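Local coordinates for protein glutathione S-transferase (Cupriavidus metallidurans, PDB 4MK3) that binds a sulfinic acid form of glutathione and probably acts as a glutathione transferase, joining glutathione to electrophilic substrates, at residues Met23-Gln29 against Asp47-Glu53; Tyr33-Val37 against Ser85-Ala89; Ile153-Thr158 against Ile196-His202. All blocks are in the same frame, centred on the assembly; numbering follows the deposited sequence.

Contact 1. Residues Met23-Gln29 against Asp47-Glu53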
loop_
_atom_site.group_PDB
_atom_site.type_symbol
_atom_site.label_atom_id
_atom_site.label_comp_id
_atom_site.label_asym_id
_atom_site.label_seq_id
_atom_site.Cartn_x
_atom_site.Cartn_y
_atom_site.Cartn_z
ATOM N N MET A 23 3.207 -0.213 23.829
ATOM C CA MET A 23 2.861 0.231 22.445
ATOM C C MET A 23 1.427 0.728 22.362
ATOM O O MET A 23 0.533 0.193 23.021
ATOM C CB MET A 23 2.974 -0.926 21.459
ATOM C CG MET A 23 4.346 -1.532 21.306
ATOM S SD MET A 23 4.354 -2.746 19.971
ATOM C CE MET A 23 2.752 -3.475 20.131
ATOM N N LYS A 24 1.211 1.719 21.509
ATOM C CA LYS A 24 -0.107 2.294 21.285
ATOM C C LYS A 24 -0.499 2.123 19.841
ATOM O O LYS A 24 0.284 2.420 18.938
ATOM C CB LYS A 24 -0.117 3.787 21.622
ATOM C CG LYS A 24 0.099 4.098 23.083
ATOM C CD LYS A 24 0.265 5.603 23.287
ATOM C CE LYS A 24 0.481 5.939 24.747
ATOM N NZ LYS A 24 1.682 5.265 25.292
ATOM N N LEU A 25 -1.721 1.652 19.613
ATOM C CA LEU A 25 -2.254 1.578 18.266
ATOM C C LEU A 25 -3.356 2.601 18.091
ATOM O O LEU A 25 -4.401 2.533 18.751
ATOM C CB LEU A 25 -2.813 0.191 17.939
ATOM C CG LEU A 25 -3.269 0.015 16.494
ATOM C CD1 LEU A 25 -2.106 -0.099 15.552
ATOM C CD2 LEU A 25 -4.202 -1.214 16.366
ATOM N N TYR A 26 -3.094 3.556 17.209
ATOM C CA TYR A 26 -4.069 4.527 16.788
ATOM C C TYR A 26 -4.868 3.907 15.665
ATOM O O TYR A 26 -4.328 3.486 14.645
ATOM C CB TYR A 26 -3.391 5.845 16.350
ATOM C CG TYR A 26 -2.878 6.639 17.498
ATOM C CD1 TYR A 26 -1.641 6.355 18.055
ATOM C CD2 TYR A 26 -3.653 7.639 18.075
ATOM C CE1 TYR A 26 -1.171 7.070 19.126
ATOM C CE2 TYR A 26 -3.197 8.355 19.148
ATOM C CZ TYR A 26 -1.966 8.066 19.679
ATOM O OH TYR A 26 -1.561 8.841 20.754
ATOM N N ALA A 27 -6.171 3.831 15.878
ATOM C CA ALA A 27 -7.013 3.025 15.019
ATOM C C ALA A 27 -8.449 3.418 15.216
ATOM O O ALA A 27 -8.741 4.325 15.948
ATOM C CB ALA A 27 -6.818 1.566 15.357
ATOM N N SER A 28 -9.352 2.728 14.539
ATOM C CA SER A 28 -10.766 2.869 14.824
ATOM C C SER A 28 -11.326 1.457 14.812
ATOM O O SER A 28 -10.678 0.526 14.314
ATOM C CB SER A 28 -11.457 3.742 13.790
ATOM O OG SER A 28 -11.555 3.036 12.566
ATOM N N GLN A 29 -12.517 1.308 15.378
ATOM C CA GLN A 29 -13.134 -0.008 15.487
ATOM C C GLN A 29 -13.755 -0.448 14.166
ATOM O O GLN A 29 -14.120 -1.621 14.016
ATOM C CB GLN A 29 -14.198 -0.005 16.584
ATOM C CG GLN A 29 -13.667 0.277 17.998
ATOM C CD GLN A 29 -13.015 -0.934 18.658
ATOM O OE1 GLN A 29 -13.291 -2.080 18.297
ATOM N NE2 GLN A 29 -12.164 -0.682 19.651
ATOM N N ASP A 47 0.449 -7.528 23.577
ATOM C CA ASP A 47 -0.341 -6.546 24.311
ATOM C C ASP A 47 -0.071 -5.161 23.748
ATOM O O ASP A 47 1.045 -4.857 23.331
ATOM C CB ASP A 47 -0.042 -6.600 25.804
ATOM C CG ASP A 47 -0.733 -7.765 26.489
ATOM O OD1 ASP A 47 -1.961 -7.937 26.301
ATOM O OD2 ASP A 47 -0.046 -8.515 27.207
ATOM N N TYR A 48 -1.111 -4.344 23.702
ATOM C CA TYR A 48 -1.008 -2.971 23.197
ATOM C C TYR A 48 -2.192 -2.160 23.696
ATOM O O TYR A 48 -3.213 -2.725 24.110
ATOM C CB TYR A 48 -0.955 -2.943 21.673
ATOM C CG TYR A 48 -2.270 -3.359 21.022
ATOM C CD1 TYR A 48 -2.627 -4.692 20.916
ATOM C CD2 TYR A 48 -3.147 -2.415 20.504
ATOM C CE1 TYR A 48 -3.808 -5.059 20.335
ATOM C CE2 TYR A 48 -4.337 -2.775 19.935
ATOM C CZ TYR A 48 -4.670 -4.099 19.853
ATOM O OH TYR A 48 -5.859 -4.482 19.270
ATOM N N GLU A 49 -2.022 -0.843 23.738
ATOM C CA GLU A 49 -3.100 0.066 24.092
ATOM C C GLU A 49 -3.808 0.486 22.825
ATOM O O GLU A 49 -3.172 0.913 21.870
ATOM C CB GLU A 49 -2.544 1.306 24.792
ATOM C CG GLU A 49 -3.592 2.329 25.177
ATOM C CD GLU A 49 -3.001 3.544 25.861
ATOM O OE1 GLU A 49 -1.794 3.517 26.198
ATOM O OE2 GLU A 49 -3.752 4.525 26.055
ATOM N N MET A 50 -5.127 0.339 22.811
ATOM C CA MET A 50 -5.953 0.719 21.687
ATOM C C MET A 50 -6.400 2.158 21.893
ATOM O O MET A 50 -6.958 2.488 22.936
ATOM C CB MET A 50 -7.185 -0.192 21.622
ATOM C CG MET A 50 -8.221 0.195 20.567
ATOM S SD MET A 50 -7.643 -0.085 18.890
ATOM C CE MET A 50 -9.123 0.299 17.935
ATOM N N ILE A 51 -6.154 3.015 20.905
ATOM C CA ILE A 51 -6.582 4.415 20.996
ATOM C C ILE A 51 -7.452 4.739 19.790
ATOM O O ILE A 51 -6.952 4.795 18.661
ATOM C CB ILE A 51 -5.391 5.399 21.059
ATOM C CG1 ILE A 51 -4.480 5.049 22.240
ATOM C CG2 ILE A 51 -5.908 6.829 21.222
ATOM C CD1 ILE A 51 -3.237 5.904 22.349
ATOM N N GLU A 52 -8.754 4.928 20.008
ATOM C CA GLU A 52 -9.656 5.226 18.902
ATOM C C GLU A 52 -9.380 6.650 18.483
ATOM O O GLU A 52 -9.344 7.545 19.336
ATOM C CB GLU A 52 -11.135 5.098 19.298
ATOM C CG GLU A 52 -11.634 3.668 19.470
ATOM C CD GLU A 52 -11.388 3.111 20.854
ATOM O OE1 GLU A 52 -11.425 1.868 21.015
ATOM O OE2 GLU A 52 -11.179 3.913 21.787
ATOM N N GLU A 53 -9.204 6.859 17.186
ATOM C CA GLU A 53 -8.899 8.168 16.629
ATOM C C GLU A 53 -9.758 8.358 15.386
ATOM O O GLU A 53 -9.712 7.511 14.487
ATOM C CB GLU A 53 -7.408 8.195 16.262
ATOM C CG GLU A 53 -6.908 9.503 15.686
ATOM C CD GLU A 53 -7.020 10.669 16.653
ATOM O OE1 GLU A 53 -7.055 10.465 17.896
ATOM O OE2 GLU A 53 -7.124 11.811 16.163
#
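I51 lies alongside the ring of Y26, its neighbour across two parallel strands, and its branches spread over one ring face. Its CB sits over the rim of that face. From there CG2, anti to the backbone N, reaches the ring at CE2 (3.7 Å), while CG1 carries CD1 farther over the same face, toward CZ. That last methyl makes a CH-pi contact 4.1 Å from the Y26 ring centroid, 28° off the ring normal, and also touches CD of K24 at 3.6 Å. A beta-branched residue suits the place, since both its arms cover the ring and the longer one also meets the lysine's methylenes. E53 CB approaches the same ring at its edge, and F65 also meets it. K24 and E49 run side by side toward solvent; their salt bridge is long, NZ to OE1 4.0 Å, so the lysine's carbons contribute much of the contact.

On the other face of the sheet lie L25, A27 and M50, the first two packed on helix 32-44. M50 bends at CG to bring CE to CB of A27 (3.7 Å), where a small side chain also allows A34 of the helix to pack closely. The ring of Y48 meets CB of L25 obliquely. Near the strand ends Q29 NE2 gives a hydrogen bond to E52 OE1 (3.0 Å), using the oxygen's anti lone pair, with the acceptor almost in the amide plane.

Five backbone hydrogen bonds join the strands, from E49 N to M23 O through to E53 N to A27 O. L25 and A27 supply N and O to residues on either side of their bridge partners, the pattern of parallel pairing. Strand 24-27, helix 32-44 and strand 49-52 thus form the opening beta-alpha-beta unit of the thioredoxin-like domain of glutathione transferases.

Contact 2. Residues Tyr33-Val37 against Ser85-Ala89. With GSF (L-gamma-glutamyl-3-sulfino-L-alanylglycine), chain E.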
loop_
_atom_site.group_PDB
_atom_site.type_symbol
_atom_site.label_atom_id
_atom_site.label_comp_id
_atom_site.label_asym_id
_atom_site.label_seq_id
_atom_site.Cartn_x
_atom_site.Cartn_y
_atom_site.Cartn_z
ATOM N N TYR A 33 -8.304 -1.847 7.635
ATOM C CA TYR A 33 -6.852 -1.931 7.690
ATOM C C TYR A 33 -6.395 -2.058 9.132
ATOM O O TYR A 33 -5.459 -2.802 9.429
ATOM C CB TYR A 33 -6.208 -0.688 7.053
ATOM C CG TYR A 33 -6.670 -0.325 5.649
ATOM C CD1 TYR A 33 -6.079 -0.863 4.528
ATOM C CD2 TYR A 33 -7.644 0.631 5.480
ATOM C CE1 TYR A 33 -6.506 -0.470 3.254
ATOM C CE2 TYR A 33 -8.071 1.020 4.256
ATOM C CZ TYR A 33 -7.506 0.480 3.145
ATOM O OH TYR A 33 -7.934 0.907 1.911
ATOM N N ALA A 34 -7.020 -1.303 10.021
ATOM C CA ALA A 34 -6.693 -1.424 11.425
ATOM C C ALA A 34 -7.150 -2.776 11.966
ATOM O O ALA A 34 -6.482 -3.361 12.821
ATOM C CB ALA A 34 -7.320 -0.301 12.229
ATOM N N ARG A 35 -8.252 -3.312 11.432
ATOM C CA ARG A 35 -8.711 -4.617 11.907
ATOM C C ARG A 35 -7.694 -5.695 11.569
ATOM O O ARG A 35 -7.433 -6.579 12.370
ATOM C CB ARG A 35 -10.074 -5.007 11.348
ATOM C CG ARG A 35 -10.607 -6.275 12.016
ATOM C CD ARG A 35 -11.831 -6.814 11.357
ATOM N NE ARG A 35 -12.452 -7.855 12.168
ATOM C CZ ARG A 35 -13.605 -8.418 11.881
ATOM N NH1 ARG A 35 -14.240 -8.089 10.756
ATOM N NH2 ARG A 35 -14.139 -9.305 12.699
ATOM N N LYS A 36 -7.110 -5.606 10.381
ATOM C CA LYS A 36 -6.046 -6.530 10.010
ATOM C C LYS A 36 -4.920 -6.541 11.036
ATOM O O LYS A 36 -4.454 -7.597 11.479
ATOM C CB LYS A 36 -5.517 -6.192 8.607
ATOM C CG LYS A 36 -4.341 -7.051 8.151
ATOM C CD LYS A 36 -3.859 -6.696 6.736
ATOM C CE LYS A 36 -3.362 -5.269 6.691
ATOM N NZ LYS A 36 -2.704 -4.917 5.400
ATOM N N VAL A 37 -4.476 -5.350 11.444
ATOM C CA VAL A 37 -3.428 -5.238 12.441
ATOM C C VAL A 37 -3.874 -5.779 13.797
ATOM O O VAL A 37 -3.134 -6.481 14.463
ATOM C CB VAL A 37 -2.972 -3.776 12.573
ATOM C CG1 VAL A 37 -2.108 -3.587 13.828
ATOM C CG2 VAL A 37 -2.261 -3.328 11.301
ATOM N N SER A 85 -0.563 -0.239 7.488
ATOM C CA SER A 85 -0.988 -1.526 8.045
ATOM C C SER A 85 -0.090 -2.677 7.653
ATOM O O SER A 85 0.104 -3.586 8.433
ATOM C CB SER A 85 -2.440 -1.840 7.674
ATOM O OG SER A 85 -2.587 -2.170 6.279
ATOM N N ARG A 86 0.447 -2.658 6.446
ATOM C CA ARG A 86 1.317 -3.755 6.015
ATOM C C ARG A 86 2.624 -3.765 6.772
ATOM O O ARG A 86 3.147 -4.830 7.134
ATOM C CB ARG A 86 1.645 -3.640 4.543
ATOM C CG ARG A 86 0.483 -3.652 3.675
ATOM C CD ARG A 86 0.988 -3.945 2.268
ATOM N NE ARG A 86 0.022 -3.569 1.301
ATOM C CZ ARG A 86 0.274 -3.526 0.002
ATOM N NH1 ARG A 86 1.484 -3.849 -0.448
ATOM N NH2 ARG A 86 -0.702 -3.186 -0.835
ATOM N N VAL A 87 3.157 -2.570 7.028
ATOM C CA VAL A 87 4.406 -2.446 7.750
ATOM C C VAL A 87 4.221 -2.851 9.213
ATOM O O VAL A 87 5.061 -3.522 9.806
ATOM C CB VAL A 87 4.924 -0.983 7.656
ATOM C CG1 VAL A 87 6.214 -0.807 8.442
ATOM C CG2 VAL A 87 5.147 -0.610 6.207
ATOM N N ILE A 88 3.096 -2.453 9.795
ATOM C CA ILE A 88 2.784 -2.821 11.166
ATOM C C ILE A 88 2.577 -4.334 11.295
ATOM O O ILE A 88 3.099 -4.965 12.217
ATOM C CB ILE A 88 1.530 -2.091 11.651
ATOM C CG1 ILE A 88 1.754 -0.567 11.645
ATOM C CG2 ILE A 88 1.143 -2.589 13.044
ATOM C CD1 ILE A 88 0.439 0.210 11.756
ATOM N N ALA A 89 1.845 -4.915 10.353
ATOM C CA ALA A 89 1.617 -6.364 10.389
ATOM C C ALA A 89 2.918 -7.157 10.302
ATOM O O ALA A 89 3.134 -8.100 11.064
ATOM C CB ALA A 89 0.651 -6.781 9.285
HETATM C CB1 GSF E . -4.457 2.766 4.276
HETATM C CG1 GSF E . -5.122 3.156 5.589
HETATM C CD1 GSF E . -6.307 4.075 5.389
HETATM O OE1 GSF E . -6.588 4.591 4.326
HETATM C C1 GSF E . -2.931 1.087 5.283
HETATM O O11 GSF E . -2.957 1.149 6.538
HETATM O O12 GSF E . -2.853 -0.039 4.724
HETATM N N1 GSF E . -2.363 2.157 3.173
HETATM C CA1 GSF E . -3.001 2.354 4.472
HETATM N N2 GSF E . -7.102 4.294 6.505
HETATM C CA2 GSF E . -8.211 5.185 6.441
HETATM C CB2 GSF E . -9.204 4.839 7.501
HETATM S SG2 GSF E . -10.187 3.430 7.133
HETATM O O1S GSF E . -11.415 3.565 7.936
HETATM O O2S GSF E . -9.411 2.200 7.471
HETATM C C2 GSF E . -7.790 6.585 6.832
HETATM O O2 GSF E . -7.114 6.776 7.839
HETATM N N3 GSF E . -8.211 7.633 6.022
HETATM C CA3 GSF E . -7.887 8.983 6.386
HETATM C C3 GSF E . -7.423 9.814 5.184
HETATM O O31 GSF E . -7.323 11.069 5.332
HETATM O O32 GSF E . -7.150 9.281 4.088
#
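The ring of Y33 lies beneath the gamma-glutamyl arm of the bound glutathione sulfinic acid, CB1 of the ligand standing 3.8 Å above the ring plane and over its centre. The sulfinate is reached differently: its O2S meets the ring edge in plane, 3.1 Å from CD2. An aromatic residue suits this spot because its flat face accepts the methylenes while its hydroxyl is hydrogen-bonded to D124 of helix 106-134.

Beside it, S85 holds the gamma-glutamyl carboxylate with two groups. Its backbone N donates to O11 at 2.9 Å, and OG donates to O12 at 2.7 Å. OG gets there by standing between the backbone N and the carbonyl carbon (chi1 71°), which also turns it to K36, whose NZ gives it a hydrogen bond of 2.9 Å. One serine oxygen therefore accepts from the lysine and donates to the ligand, and the lysine acts as a second-shell residue. K36 needs its length, and a bend at chi3, to cross between the helices; its salt bridges to E116 and D120 probably balance its charge, and D120 also pairs with R86.

This is the glutathione site of the thioredoxin-like domain: S85 opens helix 85-94, so the carboxylate meets the first turn, where the helix dipole would probably favour an anion. The helix runs nearly parallel to 32-44, the short axes 9.3 Å apart and 3° from alignment.

Further along, the contact turns apolar. V37 CG1 and I88 CG2 meet at 3.5 Å, tight for two methyls, their side chains crossing at about a right angle; V37 CG2 packs against O of S85. On the outer flank R86 turns from helix 32-44 and forms a salt bridge with D84 of the second subunit.

Contact 3. Residues Ile153-Thr158 against Ile196-His202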
loop_
_atom_site.group_PDB
_atom_site.type_symbol
_atom_site.label_atom_id
_atom_site.label_comp_id
_atom_site.label_asym_id
_atom_site.label_seq_id
_atom_site.Cartn_x
_atom_site.Cartn_y
_atom_site.Cartn_z
ATOM N N ILE A 153 -13.469 -3.907 -7.297
ATOM C CA ILE A 153 -13.910 -4.774 -6.206
ATOM C C ILE A 153 -14.384 -6.109 -6.782
ATOM O O ILE A 153 -13.978 -7.171 -6.289
ATOM C CB ILE A 153 -15.023 -4.126 -5.365
ATOM C CG1 ILE A 153 -14.497 -2.870 -4.664
ATOM C CG2 ILE A 153 -15.580 -5.117 -4.335
ATOM C CD1 ILE A 153 -15.604 -1.963 -4.055
ATOM N N ASP A 154 -15.207 -6.058 -7.824
ATOM C CA ASP A 154 -15.731 -7.268 -8.453
ATOM C C ASP A 154 -14.578 -8.131 -8.959
ATOM O O ASP A 154 -14.581 -9.343 -8.782
ATOM C CB ASP A 154 -16.636 -6.926 -9.605
ATOM C CG ASP A 154 -17.978 -6.371 -9.163
ATOM O OD1 ASP A 154 -18.343 -6.511 -7.976
ATOM O OD2 ASP A 154 -18.658 -5.799 -10.023
ATOM N N ALA A 155 -13.614 -7.506 -9.618
ATOM C CA ALA A 155 -12.474 -8.232 -10.169
ATOM C C ALA A 155 -11.615 -8.836 -9.069
ATOM O O ALA A 155 -11.132 -9.975 -9.179
ATOM C CB ALA A 155 -11.646 -7.304 -11.065
ATOM N N ALA A 156 -11.426 -8.084 -7.993
ATOM C CA ALA A 156 -10.619 -8.588 -6.882
ATOM C C ALA A 156 -11.301 -9.786 -6.235
ATOM O O ALA A 156 -10.629 -10.744 -5.849
ATOM C CB ALA A 156 -10.379 -7.497 -5.865
ATOM N N LEU A 157 -12.619 -9.719 -6.074
ATOM C CA LEU A 157 -13.376 -10.848 -5.529
ATOM C C LEU A 157 -13.217 -12.082 -6.389
ATOM O O LEU A 157 -13.006 -13.166 -5.867
ATOM C CB LEU A 157 -14.847 -10.511 -5.343
ATOM C CG LEU A 157 -15.141 -9.500 -4.240
ATOM C CD1 LEU A 157 -16.520 -8.923 -4.454
ATOM C CD2 LEU A 157 -15.004 -10.177 -2.878
ATOM N N THR A 158 -13.338 -11.929 -7.700
ATOM C CA THR A 158 -13.177 -13.065 -8.596
ATOM C C THR A 158 -11.768 -13.636 -8.451
ATOM O O THR A 158 -11.590 -14.853 -8.422
ATOM C CB THR A 158 -13.396 -12.632 -10.014
ATOM O OG1 THR A 158 -14.762 -12.232 -10.162
ATOM C CG2 THR A 158 -13.128 -13.771 -10.988
ATOM N N ILE A 196 -23.096 -5.428 -2.484
ATOM C CA ILE A 196 -22.167 -6.174 -3.312
ATOM C C ILE A 196 -22.274 -7.640 -2.914
ATOM O O ILE A 196 -21.726 -8.070 -1.905
ATOM C CB ILE A 196 -20.720 -5.638 -3.170
ATOM C CG1 ILE A 196 -20.669 -4.182 -3.648
ATOM C CG2 ILE A 196 -19.736 -6.508 -3.954
ATOM C CD1 ILE A 196 -19.314 -3.487 -3.494
ATOM N N ALA A 197 -22.992 -8.414 -3.734
ATOM C CA ALA A 197 -23.444 -9.734 -3.323
ATOM C C ALA A 197 -22.409 -10.836 -3.544
ATOM O O ALA A 197 -22.693 -11.851 -4.192
ATOM C CB ALA A 197 -24.737 -10.070 -4.049
ATOM N N TRP A 198 -21.219 -10.664 -2.977
ATOM C CA TRP A 198 -20.152 -11.625 -3.186
ATOM C C TRP A 198 -20.503 -13.019 -2.680
ATOM O O TRP A 198 -20.006 -14.003 -3.198
ATOM C CB TRP A 198 -18.848 -11.135 -2.563
ATOM C CG TRP A 198 -18.843 -11.013 -1.059
ATOM C CD1 TRP A 198 -19.123 -9.892 -0.326
ATOM C CD2 TRP A 198 -18.520 -12.032 -0.115
ATOM N NE1 TRP A 198 -18.999 -10.157 1.009
ATOM C CE2 TRP A 198 -18.615 -11.461 1.170
ATOM C CE3 TRP A 198 -18.158 -13.377 -0.228
ATOM C CZ2 TRP A 198 -18.377 -12.188 2.328
ATOM C CZ3 TRP A 198 -17.914 -14.094 0.915
ATOM C CH2 TRP A 198 -18.014 -13.502 2.184
ATOM N N ARG A 199 -21.349 -13.102 -1.664
ATOM C CA ARG A 199 -21.699 -14.393 -1.050
ATOM C C ARG A 199 -22.517 -15.283 -1.976
ATOM O O ARG A 199 -22.450 -16.506 -1.897
ATOM C CB ARG A 199 -22.473 -14.149 0.247
ATOM C CG ARG A 199 -21.589 -13.572 1.342
ATOM C CD ARG A 199 -22.401 -13.174 2.563
ATOM N NE ARG A 199 -21.477 -12.849 3.633
ATOM C CZ ARG A 199 -20.934 -13.755 4.442
ATOM N NH1 ARG A 199 -20.048 -13.391 5.375
ATOM N NH2 ARG A 199 -21.291 -15.032 4.332
ATOM N N ASP A 200 -23.299 -14.659 -2.826
ATOM C CA ASP A 200 -24.031 -15.407 -3.821
ATOM C C ASP A 200 -23.074 -15.936 -4.893
ATOM O O ASP A 200 -23.203 -17.097 -5.294
ATOM C CB ASP A 200 -25.139 -14.534 -4.388
ATOM C CG ASP A 200 -26.190 -14.193 -3.342
ATOM O OD1 ASP A 200 -26.538 -15.090 -2.545
ATOM O OD2 ASP A 200 -26.658 -13.041 -3.310
ATOM N N ARG A 201 -22.087 -15.118 -5.286
ATOM C CA ARG A 201 -21.191 -15.366 -6.427
ATOM C C ARG A 201 -20.110 -16.403 -6.176
ATOM O O ARG A 201 -19.700 -17.087 -7.108
ATOM C CB ARG A 201 -20.429 -14.087 -6.826
ATOM C CG ARG A 201 -21.273 -12.881 -7.176
ATOM C CD ARG A 201 -20.352 -11.672 -7.367
ATOM N NE ARG A 201 -21.081 -10.407 -7.386
ATOM C CZ ARG A 201 -20.495 -9.212 -7.392
ATOM N NH1 ARG A 201 -19.171 -9.113 -7.400
ATOM N NH2 ARG A 201 -21.233 -8.108 -7.386
ATOM N N HIS A 202 -19.609 -16.469 -4.947
ATOM C CA HIS A 202 -18.372 -17.196 -4.656
ATOM C C HIS A 202 -18.503 -18.097 -3.437
ATOM O O HIS A 202 -18.101 -17.726 -2.339
ATOM C CB HIS A 202 -17.216 -16.217 -4.453
ATOM C CG HIS A 202 -17.049 -15.223 -5.562
ATOM N ND1 HIS A 202 -16.729 -15.589 -6.852
ATOM C CD2 HIS A 202 -17.122 -13.869 -5.559
ATOM C CE1 HIS A 202 -16.632 -14.502 -7.601
ATOM N NE2 HIS A 202 -16.878 -13.449 -6.844
HETATM O O HOH W 1 -17.005 -10.929 -8.153
#
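L157 CD1 presses on CB of W198 at 3.7 Å, and this leucine is at the centre of the closely packed side. Both its methyls touch the start of the tryptophan side chain, CD2 lying 4.0 Å from the same CB, while the indole swings off toward helices 177-192 and 203-212. I196 fills in beside it: CG2 touches L157 CD1, and CD1 meets CD1 of I153 at 4.0 Å, the two isoleucines crossing at about a right angle. Branched aliphatic chains suit this face, where L186 and L189 also cover L157.

The other flank is polar and more open. D154 and the exposed R201 form a salt bridge, NH1 to OD1 2.8 Å, with their planes 76° apart: the oxygen lies near the guanidinium plane, yet the donor stands above the carboxylate, 63° out of its plane. NH2 adds only a weak bond to the same oxygen. A water takes a hydrogen bond from R201 NH1, gives one to O of D154, and bonds H202 NE2 (2.8 Å) in the plane of that ring. R201 CB lies over the centre of one imidazole face; O of L157 lies over the rim of the other.

Here a short helical turn, 198-201, is packed on helix 143-164 within the all-helical C-terminal domain of the glutathione transferase fold.

Contact 1 and contact 2 belong to the N-terminal thioredoxin-like domain and interlock along the chain: strand 24-27, helix 32-44, strand 49-52, then helix 85-94. Their centres are about 12 Å apart, and they touch where A27 and L25 of the sheet pack on A34 and V37. The helix joining the two strands of contact 1 thus supplies one wall of the glutathione site in contact 2. Contact 3 comes later, in the helical C-terminal domain, its centre about 31 Å from that of contact 1 and about 23 Å from that of contact 2. Its segment 153-158 and segment 85-89 both touch the second subunit, so each domain contributes to the dimer.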